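Side-chain contacts in ornithine carbamoyltransferase (PDB 3GRF), which probably catalyses carbamoyl transfer between carbamoyl phosphate and ornithine, interconverting ornithine and citrulline in the arginine degradation pathway of Giardia: residues A271-R276 with G298-C303; A268-A271 with R276-F279; M143-K148 with I162-C167; E147-A152 with V235-T240; N281-T286 with D305-R310. All coordinates share one frame; numbering follows the deposited sequence.

How the contacts relate
From the N terminus, helix 135-151 launches two contacts. Contact 3 closes a short loop of 13 residues onto strand 164-167; contact 4 starts from the same helix, encloses 82 residues and lands on the neighbouring strand 237-240, so the far segment of contact 3 nests inside its span. Contact 2 then closes a tight loop of four residues between helix 267-270 and strand 278-281. Contact 1 shares A271 and R276 with it and reaches on to the loop before helix 303-322. Contact 5 crosses contact 1 and ties the loop after strand 278-281 to helix 303-322. Contacts 2, 3 and 4 bind helices to one parallel sheet; contacts 1 and 5 join loops near helix 303-322.

Contact 1: residues A271-R276 with G298-C303; sequences AVTSKR and GPKSVC
The amino group of K300 ends beside two successive backbone carbonyl oxygens, S274 O and K275 O, with no carboxylate among its partners in this contact. From K300 NZ to S274 O is 3.3 Å, a weak hydrogen bond. K275 O is also 3.3 Å from K300 NZ, and the stronger partner of NZ is the hydroxyl of S277, just past the end of 271-276. The lysine chain runs straight from CB to CE and bends only at its last torsion (chi4 -70°), which swings the amino group in among these oxygens. Along the way K300 CE passes T273 OG1 at 4.2 Å, and that hydroxyl is itself engaged by S277 OG and M270 O. K300 is the third residue of a type I beta turn from G298 to S301, and its backbone is hydrogen-bonded to F279 at the outermost strand of the parallel sheet in the domain assigned to ornithine binding. Right after the turn, S301 OG accepts from C303 N at 3.3 Å with an almost straight angle of 174°, an ST turn leading into helix 303-322. On the other segment, R276 NE pairs with E154 in a salt bridge.

Contact 2: residues A268-A271 with R276-F279; sequences AVMA and RSIF
M270 drops its terminal methyl onto the base of F279, and the contact is carried almost wholly by that one carbon. M270 CE sits 3.5 Å from F279 CB, close for two saturated carbons, whereas the carbonyl O of I278 is 4.3 Å from the same CE. The methionine gets there by folding: after CG leaves opposite the carbonyl carbon, the chain bends about CB-CG (chi2 -61°) and again about CG-SD (chi3 -76°), so that it curls toward the strand and does not reach out straight. F279 takes the other branch, its ring set trans to the backbone N (chi1 167°), and the two side chains cross at about a right angle. The sulfur lies obliquely to the ring, M270 SD being 5.4 Å from the F279 ring centroid, a Met-aromatic contact. S277 approaches the methyl more loosely, with OG 4.4 Å from M270 CE; its hydroxyl is engaged in hydrogen bonds elsewhere, K300 NZ among its partners. V295 touches both M270 and F279, extending the apolar surroundings to helix 293-296. The contact closes the last step of a beta-alpha-beta crossover, in which the chain leaves strand 237-240, passes through helices 256-260 and 267-270 and returns to the adjacent parallel strand 278-281.

Contact 3: residues M143-K148 with I162-C167; sequences MTIKEK and IKFAYC
I145 meets two residues of the other segment with two different branches, and those meetings are the close part of the contact. Its CG2 methyl lies 4.1 Å from I162 CG2, the two isoleucines sliding past one another in opposite directions. Its longer branch goes the other way: with CG1 anti to the carbonyl carbon (chi1 -72°) and the chain nearly straight beyond (chi2 159°), I145 CD1 reaches the ring of F164, 4.1 Å from F164 CD1 and 4.2 Å from F164 CE1. The approach to the ring is oblique, and the side chains cross at about a right angle. V237 of the adjacent strand touches all three residues and completes this buried cluster, while L178 and C182 of helix 173-185 also pack on F164.

Away from this cluster the character changes: K146 and E147 reach the charged partners D26 and K32, on the flank K148 pairs with D305, and K163 on the other segment is exposed. Within 143-148, I145 alone makes this contact with 162-167, on a helix that in this family links the two domains. With no hydrogen bond across and all three partners hydrocarbon, the attachment probably rests on dispersion and the exclusion of water, without directional bonds between the two segments.

Contact 4: residues E147-A152 with V235-T240; sequences EKFTAA and VDVVYT
F149, near the end of helix 135-151, stands 9.5 Å from D236 between their CA atoms, a separation wide enough for one large side chain to fill. The phenyl ring does so, presenting its edge and not its face. Its outermost carbon, CZ, comes 3.3 Å from D236 O, with the oxygen lying in the plane of the ring; the slightly positive rim of an aromatic ring suits such a carbonyl, though the attraction is probably weak. That same carbonyl accepts the backbone N-H of I278, so it serves the sheet as well as the ring. D236 CB is 3.9 Å from F149 CZ, and round the rim F149 CE1 touches V237 CG2 at 3.9 Å, again in the ring plane. The aspartate crosses the phenylalanine at about a right angle, its carboxylate turned 82° from the ring.

The carboxylate is held by partners outside these two segments: OD1 accepts a hydrogen bond from the backbone N of K163, while OD2 is shared by S274 OG and R276 NH1, the latter a salt bridge. Three partners on two oxygens probably stabilise the negative charge and limit rotation of the carboxylate. I278 and R276 also touch F149. The helix terminus thereby rests on the start of strand 237-240, between strands 164-167 and 278-281, an example of a helix covering a parallel five-stranded sheet in a Rossmann-like alpha/beta domain.

Contact 5: residues N281-T286 with D305-R310; sequences NCLPAT and DEAGNR
The carboxylate of E306 is the flat group that meets the N281 backbone, and its two oxygens do different work. OE1 accepts the N-H of N281 on its syn side, 18° out of the carboxylate plane; the bond from N281 N to E306 OE1 is long at 3.3 Å and bent to 145°. OE2 lies against the next stretch of main chain, 3.8 Å from both N281 C and C282 CA. The glutamate reaches this place with CG opposite its own backbone N (chi1 162°) and an extended chain beyond. Y239 packs on E306 from the sheet, and D141 OD2 also lies close to E306 OE2, a pairing of like charges.

Two residues on from N281, the contact becomes apolar: L283 CD1 touches A307 CB at 3.9 Å. V96 of a second subunit packs on both L283 and A307, and R99 of that subunit forms a salt bridge with D305, so this corner belongs to the interface of the trimer. Further along helix 303-322, R310 donates to T58.

L283 has a positive phi and is joined to P284 by a cis peptide bond. The Cys-Leu-Pro sequence of this loop, C282 to P284, matches the family motif that in related ornithine carbamoyltransferases borders the substrate site, consistent with a role at the active site for this loop between strand 278-281 and helix 293-296.

Contact 1: residues A271-R276 with G298-C303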
# COMPACT_ATOMS: atom_id res chain seq x y z
N ALA A 271 -12.80 38.78 -16.95
CA ALA A 271 -13.76 39.86 -17.24
C ALA A 271 -14.38 39.83 -18.63
O ALA A 271 -15.37 40.50 -18.87
CB ALA A 271 -13.15 41.26 -16.94
N VAL A 272 -13.81 39.04 -19.56
CA VAL A 272 -14.42 39.00 -20.88
C VAL A 272 -15.32 37.79 -21.09
O VAL A 272 -15.98 37.64 -22.11
CB VAL A 272 -13.38 39.08 -22.02
CG1 VAL A 272 -12.59 40.38 -21.93
CG2 VAL A 272 -12.44 37.89 -22.00
N THR A 273 -15.35 36.89 -20.08
CA THR A 273 -16.14 35.66 -20.20
C THR A 273 -17.62 35.88 -19.84
O THR A 273 -18.02 36.99 -19.49
CB THR A 273 -15.52 34.55 -19.39
OG1 THR A 273 -15.70 34.80 -17.99
CG2 THR A 273 -14.04 34.43 -19.71
N SER A 274 -18.43 34.84 -19.94
CA SER A 274 -19.83 34.96 -19.59
C SER A 274 -20.01 35.27 -18.11
O SER A 274 -19.09 35.07 -17.31
CB SER A 274 -20.57 33.67 -19.97
OG SER A 274 -20.47 32.70 -18.94
N LYS A 275 -21.20 35.75 -17.75
CA LYS A 275 -21.48 36.04 -16.37
C LYS A 275 -21.53 34.75 -15.54
O LYS A 275 -21.22 34.77 -14.34
CB LYS A 275 -22.77 36.85 -16.25
CG LYS A 275 -22.64 38.14 -15.43
CD LYS A 275 -22.19 39.34 -16.29
CE LYS A 275 -22.47 40.67 -15.57
NZ LYS A 275 -23.92 41.09 -15.67
N ARG A 276 -21.94 33.65 -16.17
CA ARG A 276 -22.00 32.31 -15.53
C ARG A 276 -20.63 31.58 -15.48
O ARG A 276 -20.51 30.50 -14.90
CB ARG A 276 -23.02 31.43 -16.27
CG ARG A 276 -22.45 30.77 -17.52
CD ARG A 276 -23.33 30.81 -18.75
NE ARG A 276 -24.29 29.73 -18.79
CZ ARG A 276 -24.65 29.03 -19.87
NH1 ARG A 276 -24.12 29.21 -21.07
NH2 ARG A 276 -25.56 28.09 -19.73
N GLY A 298 -10.34 33.33 -6.40
CA GLY A 298 -11.46 34.22 -6.56
C GLY A 298 -12.69 33.36 -6.72
O GLY A 298 -12.61 32.13 -6.63
N PRO A 299 -13.84 34.01 -6.97
CA PRO A 299 -15.18 33.39 -6.93
C PRO A 299 -15.63 32.50 -8.11
O PRO A 299 -16.61 31.76 -7.98
CB PRO A 299 -16.09 34.62 -6.81
CG PRO A 299 -15.37 35.68 -7.60
CD PRO A 299 -13.91 35.46 -7.30
N LYS A 300 -14.94 32.58 -9.26
CA LYS A 300 -15.23 31.73 -10.43
C LYS A 300 -14.52 30.36 -10.39
O LYS A 300 -14.90 29.44 -11.12
CB LYS A 300 -14.91 32.47 -11.74
CG LYS A 300 -15.90 33.62 -12.08
CD LYS A 300 -15.56 34.21 -13.42
CE LYS A 300 -16.58 35.25 -13.87
NZ LYS A 300 -17.93 34.67 -14.21
N SER A 301 -13.56 30.22 -9.47
CA SER A 301 -12.72 29.04 -9.34
C SER A 301 -13.44 27.86 -8.79
O SER A 301 -14.00 27.90 -7.69
CB SER A 301 -11.52 29.29 -8.45
OG SER A 301 -10.75 28.09 -8.39
N VAL A 302 -13.45 26.79 -9.58
CA VAL A 302 -13.92 25.50 -9.06
C VAL A 302 -12.80 24.47 -8.81
O VAL A 302 -13.06 23.28 -8.67
CB VAL A 302 -15.08 24.91 -9.93
CG1 VAL A 302 -16.26 25.86 -9.95
CG2 VAL A 302 -14.63 24.69 -11.36
N CYS A 303 -11.55 24.92 -8.71
CA CYS A 303 -10.42 23.99 -8.71
C CYS A 303 -10.42 22.87 -7.67
O CYS A 303 -10.05 21.72 -7.98
CB CYS A 303 -9.07 24.72 -8.67
SG CYS A 303 -8.87 25.72 -10.13

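Contact 2: residues A268-A271 with R276-F279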
# COMPACT_ATOMS: atom_id res chain seq x y z
N ALA A 268 -8.51 40.49 -16.22
CA ALA A 268 -8.98 41.04 -17.50
C ALA A 268 -9.40 39.93 -18.44
O ALA A 268 -10.30 40.10 -19.27
CB ALA A 268 -7.88 41.86 -18.17
N VAL A 269 -8.74 38.79 -18.33
CA VAL A 269 -9.14 37.62 -19.10
C VAL A 269 -10.52 37.16 -18.62
O VAL A 269 -11.43 37.00 -19.44
CB VAL A 269 -8.05 36.46 -19.08
CG1 VAL A 269 -8.62 35.15 -19.56
CG2 VAL A 269 -6.85 36.81 -19.96
N MET A 270 -10.70 36.95 -17.31
CA MET A 270 -11.98 36.48 -16.77
C MET A 270 -13.14 37.49 -16.96
O MET A 270 -14.30 37.08 -17.13
CB MET A 270 -11.85 36.07 -15.29
CG MET A 270 -10.91 34.89 -15.05
SD MET A 270 -11.43 33.34 -15.89
CE MET A 270 -12.79 32.83 -14.75
N ALA A 271 -12.80 38.78 -16.95
CA ALA A 271 -13.76 39.86 -17.24
C ALA A 271 -14.38 39.83 -18.63
O ALA A 271 -15.37 40.50 -18.87
CB ALA A 271 -13.15 41.26 -16.94
N ARG A 276 -21.94 33.65 -16.17
CA ARG A 276 -22.00 32.31 -15.53
C ARG A 276 -20.63 31.58 -15.48
O ARG A 276 -20.51 30.50 -14.90
CB ARG A 276 -23.02 31.43 -16.27
CG ARG A 276 -22.45 30.77 -17.52
CD ARG A 276 -23.33 30.81 -18.75
NE ARG A 276 -24.29 29.73 -18.79
CZ ARG A 276 -24.65 29.03 -19.87
NH1 ARG A 276 -24.12 29.21 -21.07
NH2 ARG A 276 -25.56 28.09 -19.73
N SER A 277 -19.58 32.15 -16.09
CA SER A 277 -18.35 31.38 -16.32
C SER A 277 -17.79 30.77 -15.05
O SER A 277 -18.09 31.20 -13.92
CB SER A 277 -17.27 32.22 -17.03
OG SER A 277 -16.93 33.36 -16.26
N ILE A 278 -17.01 29.72 -15.24
CA ILE A 278 -16.28 29.15 -14.13
C ILE A 278 -14.83 29.04 -14.58
O ILE A 278 -14.57 29.06 -15.77
CB ILE A 278 -16.87 27.80 -13.63
CG1 ILE A 278 -16.70 26.69 -14.66
CG2 ILE A 278 -18.37 27.94 -13.20
CD1 ILE A 278 -17.22 25.32 -14.17
N PHE A 279 -13.92 28.93 -13.63
CA PHE A 279 -12.49 28.78 -13.90
C PHE A 279 -12.03 27.38 -13.36
O PHE A 279 -12.40 26.98 -12.24
CB PHE A 279 -11.70 29.92 -13.23
CG PHE A 279 -10.26 29.66 -13.20
CD1 PHE A 279 -9.49 29.92 -14.36
CD2 PHE A 279 -9.67 29.08 -12.09
CE1 PHE A 279 -8.12 29.60 -14.38
CE2 PHE A 279 -8.28 28.75 -12.09
CZ PHE A 279 -7.52 29.00 -13.23

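Contact 3: residues M143-K148 with I162-C167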
# COMPACT_ATOMS: atom_id res chain seq x y z
N MET A 143 -17.48 16.05 -15.82
CA MET A 143 -18.35 15.86 -14.67
C MET A 143 -18.52 17.13 -13.80
O MET A 143 -19.63 17.46 -13.38
CB MET A 143 -17.86 14.70 -13.84
CG MET A 143 -18.68 14.48 -12.53
SD MET A 143 -17.61 13.84 -11.15
CE MET A 143 -18.83 13.90 -9.85
N THR A 144 -17.42 17.81 -13.52
CA THR A 144 -17.42 19.05 -12.74
C THR A 144 -18.19 20.14 -13.48
O THR A 144 -18.97 20.88 -12.88
CB THR A 144 -15.95 19.53 -12.45
OG1 THR A 144 -15.24 18.52 -11.72
CG2 THR A 144 -15.94 20.88 -11.69
N ILE A 145 -17.96 20.24 -14.80
CA ILE A 145 -18.69 21.21 -15.61
C ILE A 145 -20.21 20.88 -15.54
O ILE A 145 -21.00 21.77 -15.23
CB ILE A 145 -18.16 21.25 -17.08
CG1 ILE A 145 -16.78 21.94 -17.12
CG2 ILE A 145 -19.12 21.97 -18.06
CD1 ILE A 145 -15.94 21.59 -18.40
N LYS A 146 -20.61 19.63 -15.75
CA LYS A 146 -22.07 19.33 -15.67
C LYS A 146 -22.68 19.60 -14.32
O LYS A 146 -23.82 20.07 -14.22
CB LYS A 146 -22.38 17.87 -16.06
CG LYS A 146 -23.88 17.50 -15.70
CD LYS A 146 -24.31 16.26 -16.48
CE LYS A 146 -25.81 16.03 -16.35
NZ LYS A 146 -26.05 14.71 -16.99
N GLU A 147 -21.96 19.21 -13.28
CA GLU A 147 -22.31 19.43 -11.89
C GLU A 147 -22.51 20.89 -11.56
O GLU A 147 -23.53 21.27 -11.04
CB GLU A 147 -21.18 18.92 -11.00
CG GLU A 147 -21.57 18.79 -9.56
CD GLU A 147 -20.44 18.27 -8.71
OE1 GLU A 147 -19.29 18.72 -8.91
OE2 GLU A 147 -20.69 17.43 -7.84
N LYS A 148 -21.50 21.70 -11.83
CA LYS A 148 -21.58 23.13 -11.56
C LYS A 148 -22.75 23.83 -12.27
O LYS A 148 -23.56 24.48 -11.62
CB LYS A 148 -20.25 23.85 -11.88
CG LYS A 148 -19.15 23.42 -10.97
CD LYS A 148 -19.47 23.79 -9.51
CE LYS A 148 -18.72 22.86 -8.53
NZ LYS A 148 -19.05 23.15 -7.10
N ILE A 162 -22.31 25.06 -23.53
CA ILE A 162 -21.20 25.50 -22.69
C ILE A 162 -20.02 25.74 -23.60
O ILE A 162 -19.47 24.79 -24.15
CB ILE A 162 -20.79 24.47 -21.59
CG1 ILE A 162 -21.97 24.06 -20.75
CG2 ILE A 162 -19.79 25.12 -20.61
CD1 ILE A 162 -22.79 25.25 -20.28
N LYS A 163 -19.64 27.00 -23.76
CA LYS A 163 -18.45 27.34 -24.57
C LYS A 163 -17.22 27.16 -23.66
O LYS A 163 -17.22 27.66 -22.55
CB LYS A 163 -18.52 28.77 -25.09
CG LYS A 163 -19.63 29.07 -26.13
CD LYS A 163 -20.78 29.83 -25.46
CE LYS A 163 -21.51 30.73 -26.42
NZ LYS A 163 -21.02 32.13 -26.19
N PHE A 164 -16.19 26.45 -24.15
CA PHE A 164 -15.05 26.05 -23.32
C PHE A 164 -13.79 26.74 -23.89
O PHE A 164 -13.61 26.80 -25.11
CB PHE A 164 -14.92 24.53 -23.30
CG PHE A 164 -13.71 24.02 -22.52
CD1 PHE A 164 -13.83 23.65 -21.19
CD2 PHE A 164 -12.45 23.93 -23.13
CE1 PHE A 164 -12.72 23.20 -20.49
CE2 PHE A 164 -11.37 23.48 -22.45
CZ PHE A 164 -11.49 23.13 -21.13
N ALA A 165 -12.92 27.28 -23.04
CA ALA A 165 -11.60 27.72 -23.56
C ALA A 165 -10.41 27.20 -22.74
O ALA A 165 -10.48 27.22 -21.52
CB ALA A 165 -11.53 29.26 -23.66
N TYR A 166 -9.34 26.75 -23.42
CA TYR A 166 -8.12 26.30 -22.79
C TYR A 166 -7.12 27.43 -23.06
O TYR A 166 -7.06 27.92 -24.19
CB TYR A 166 -7.56 24.97 -23.36
CG TYR A 166 -6.24 24.69 -22.68
CD1 TYR A 166 -5.02 25.16 -23.23
CD2 TYR A 166 -6.22 24.09 -21.45
CE1 TYR A 166 -3.83 24.99 -22.52
CE2 TYR A 166 -5.04 23.90 -20.74
CZ TYR A 166 -3.85 24.38 -21.28
OH TYR A 166 -2.68 24.20 -20.60
N CYS A 167 -6.41 27.90 -22.03
CA CYS A 167 -5.42 28.99 -22.20
C CYS A 167 -4.07 28.47 -21.82
O CYS A 167 -3.96 27.77 -20.82
CB CYS A 167 -5.75 30.25 -21.38
SG CYS A 167 -6.97 31.32 -22.13

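Contact 4: residues E147-A152 with V235-T240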
# COMPACT_ATOMS: atom_id res chain seq x y z
N GLU A 147 -21.96 19.21 -13.28
CA GLU A 147 -22.31 19.43 -11.89
C GLU A 147 -22.51 20.89 -11.56
O GLU A 147 -23.53 21.27 -11.04
CB GLU A 147 -21.18 18.92 -11.00
CG GLU A 147 -21.57 18.79 -9.56
CD GLU A 147 -20.44 18.27 -8.71
OE1 GLU A 147 -19.29 18.72 -8.91
OE2 GLU A 147 -20.69 17.43 -7.84
N LYS A 148 -21.50 21.70 -11.83
CA LYS A 148 -21.58 23.13 -11.56
C LYS A 148 -22.75 23.83 -12.27
O LYS A 148 -23.56 24.48 -11.62
CB LYS A 148 -20.25 23.85 -11.88
CG LYS A 148 -19.15 23.42 -10.97
CD LYS A 148 -19.47 23.79 -9.51
CE LYS A 148 -18.72 22.86 -8.53
NZ LYS A 148 -19.05 23.15 -7.10
N PHE A 149 -22.82 23.68 -13.60
CA PHE A 149 -23.85 24.36 -14.39
C PHE A 149 -25.26 23.86 -14.10
O PHE A 149 -26.19 24.65 -14.11
CB PHE A 149 -23.49 24.29 -15.86
CG PHE A 149 -22.38 25.22 -16.23
CD1 PHE A 149 -21.15 24.74 -16.62
CD2 PHE A 149 -22.55 26.60 -16.15
CE1 PHE A 149 -20.09 25.62 -16.97
CE2 PHE A 149 -21.52 27.49 -16.49
CZ PHE A 149 -20.28 26.99 -16.91
N THR A 150 -25.41 22.58 -13.78
CA THR A 150 -26.72 22.02 -13.41
C THR A 150 -27.28 22.62 -12.12
O THR A 150 -28.49 22.82 -12.00
CB THR A 150 -26.66 20.48 -13.30
OG1 THR A 150 -26.52 19.92 -14.60
CG2 THR A 150 -27.91 19.91 -12.67
N ALA A 151 -26.40 22.92 -11.16
CA ALA A 151 -26.85 23.44 -9.87
C ALA A 151 -27.25 24.92 -9.95
O ALA A 151 -28.18 25.37 -9.26
CB ALA A 151 -25.76 23.21 -8.81
N ALA A 152 -26.54 25.65 -10.80
CA ALA A 152 -26.87 27.00 -11.24
C ALA A 152 -28.05 27.10 -12.24
O ALA A 152 -28.41 28.21 -12.63
CB ALA A 152 -25.63 27.64 -11.86
N VAL A 235 -16.89 33.06 -23.23
CA VAL A 235 -16.79 31.63 -22.92
C VAL A 235 -17.36 31.31 -21.53
O VAL A 235 -17.48 32.20 -20.69
CB VAL A 235 -15.34 31.05 -23.12
CG1 VAL A 235 -14.84 31.26 -24.56
CG2 VAL A 235 -14.38 31.65 -22.11
N ASP A 236 -17.75 30.06 -21.30
CA ASP A 236 -18.40 29.68 -20.04
C ASP A 236 -17.45 28.97 -19.08
O ASP A 236 -17.74 28.82 -17.89
CB ASP A 236 -19.61 28.79 -20.32
CG ASP A 236 -20.61 29.44 -21.23
OD1 ASP A 236 -20.81 28.92 -22.35
OD2 ASP A 236 -21.21 30.45 -20.83
N VAL A 237 -16.31 28.50 -19.60
CA VAL A 237 -15.31 27.78 -18.81
C VAL A 237 -13.98 28.31 -19.31
O VAL A 237 -13.76 28.37 -20.52
CB VAL A 237 -15.29 26.25 -19.04
CG1 VAL A 237 -14.18 25.58 -18.13
CG2 VAL A 237 -16.67 25.65 -18.78
N VAL A 238 -13.11 28.68 -18.37
CA VAL A 238 -11.73 28.98 -18.70
C VAL A 238 -10.79 28.06 -17.95
O VAL A 238 -10.74 28.04 -16.72
CB VAL A 238 -11.37 30.43 -18.37
CG1 VAL A 238 -9.87 30.70 -18.75
CG2 VAL A 238 -12.31 31.40 -19.09
N TYR A 239 -9.99 27.31 -18.69
CA TYR A 239 -9.27 26.23 -18.07
C TYR A 239 -7.83 26.51 -18.42
O TYR A 239 -7.54 26.92 -19.54
CB TYR A 239 -9.78 24.92 -18.68
CG TYR A 239 -9.34 23.61 -18.05
CD1 TYR A 239 -7.99 23.25 -17.96
CD2 TYR A 239 -10.27 22.71 -17.63
CE1 TYR A 239 -7.60 22.04 -17.45
CE2 TYR A 239 -9.90 21.50 -17.15
CZ TYR A 239 -8.56 21.18 -17.02
OH TYR A 239 -8.22 19.96 -16.52
N THR A 240 -6.94 26.35 -17.45
CA THR A 240 -5.51 26.44 -17.71
C THR A 240 -4.75 25.42 -16.90
O THR A 240 -5.32 24.74 -16.04
CB THR A 240 -4.99 27.87 -17.48
OG1 THR A 240 -3.65 27.96 -17.99
CG2 THR A 240 -5.05 28.26 -16.02

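Contact 5: residues N281-T286 with D305-R310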
# COMPACT_ATOMS: atom_id res chain seq x y z
N ASN A 281 -8.57 24.35 -13.35
CA ASN A 281 -7.12 24.04 -13.51
C ASN A 281 -6.96 22.66 -12.85
O ASN A 281 -7.31 22.46 -11.65
CB ASN A 281 -6.27 25.14 -12.79
CG ASN A 281 -4.73 24.92 -12.85
OD1 ASN A 281 -3.97 25.87 -12.77
ND2 ASN A 281 -4.29 23.68 -12.98
N CYS A 282 -6.47 21.68 -13.61
CA CYS A 282 -6.39 20.31 -13.11
C CYS A 282 -5.41 20.16 -11.94
O CYS A 282 -5.44 19.14 -11.24
CB CYS A 282 -6.07 19.36 -14.26
SG CYS A 282 -4.58 19.79 -15.22
N LEU A 283 -4.55 21.16 -11.74
CA LEU A 283 -3.51 21.16 -10.67
C LEU A 283 -2.28 20.29 -11.01
O LEU A 283 -2.36 19.44 -11.87
CB LEU A 283 -4.08 20.80 -9.28
CG LEU A 283 -5.24 21.66 -8.73
CD1 LEU A 283 -5.80 21.12 -7.39
CD2 LEU A 283 -4.85 23.14 -8.63
N PRO A 284 -1.13 20.54 -10.37
CA PRO A 284 -0.77 21.59 -9.40
C PRO A 284 -0.87 23.02 -9.96
O PRO A 284 -0.47 23.27 -11.12
CB PRO A 284 0.69 21.25 -9.05
CG PRO A 284 1.17 20.50 -10.23
CD PRO A 284 0.02 19.65 -10.63
N ALA A 285 -1.43 23.92 -9.16
CA ALA A 285 -1.54 25.34 -9.50
C ALA A 285 -0.32 26.13 -9.04
O ALA A 285 0.11 26.01 -7.89
CB ALA A 285 -2.80 25.93 -8.86
N THR A 286 0.23 26.96 -9.94
CA THR A 286 1.23 27.96 -9.57
C THR A 286 0.67 29.38 -9.74
O THR A 286 0.55 29.89 -10.87
CB THR A 286 2.54 27.78 -10.37
OG1 THR A 286 2.95 26.42 -10.26
CG2 THR A 286 3.65 28.66 -9.83
N ASP A 305 -13.01 21.59 -5.78
CA ASP A 305 -14.14 20.66 -5.97
C ASP A 305 -13.89 19.80 -7.20
O ASP A 305 -14.25 18.62 -7.24
CB ASP A 305 -15.44 21.44 -6.18
CG ASP A 305 -16.08 21.89 -4.85
OD1 ASP A 305 -17.04 22.68 -4.93
OD2 ASP A 305 -15.63 21.48 -3.75
N GLU A 306 -13.26 20.41 -8.20
CA GLU A 306 -12.84 19.70 -9.39
C GLU A 306 -11.81 18.61 -9.02
O GLU A 306 -11.88 17.53 -9.56
CB GLU A 306 -12.27 20.69 -10.44
CG GLU A 306 -11.41 20.07 -11.55
CD GLU A 306 -10.79 21.09 -12.47
OE1 GLU A 306 -10.85 22.28 -12.17
OE2 GLU A 306 -10.16 20.71 -13.49
N ALA A 307 -10.87 18.88 -8.12
CA ALA A 307 -9.81 17.91 -7.80
C ALA A 307 -10.38 16.78 -6.96
O ALA A 307 -10.00 15.64 -7.13
CB ALA A 307 -8.67 18.57 -7.05
N GLY A 308 -11.31 17.09 -6.07
CA GLY A 308 -12.03 16.08 -5.33
C GLY A 308 -12.84 15.15 -6.20
O GLY A 308 -13.07 13.97 -5.83
N ASN A 309 -13.30 15.68 -7.35
CA ASN A 309 -14.10 14.92 -8.33
C ASN A 309 -13.27 13.88 -9.09
O ASN A 309 -13.82 13.00 -9.76
CB ASN A 309 -14.80 15.88 -9.33
CG ASN A 309 -16.04 16.53 -8.74
OD1 ASN A 309 -16.69 15.98 -7.84
ND2 ASN A 309 -16.39 17.70 -9.24
N ARG A 310 -11.95 13.92 -8.95
CA ARG A 310 -11.08 12.84 -9.40
C ARG A 310 -11.54 11.53 -8.80
O ARG A 310 -11.52 10.50 -9.47
CB ARG A 310 -9.59 13.08 -9.06
CG ARG A 310 -8.90 14.18 -9.90
CD ARG A 310 -8.97 13.85 -11.42
NE ARG A 310 -8.14 12.66 -11.67
CZ ARG A 310 -6.80 12.65 -11.74
NH1 ARG A 310 -6.09 13.77 -11.67
NH2 ARG A 310 -6.15 11.50 -11.90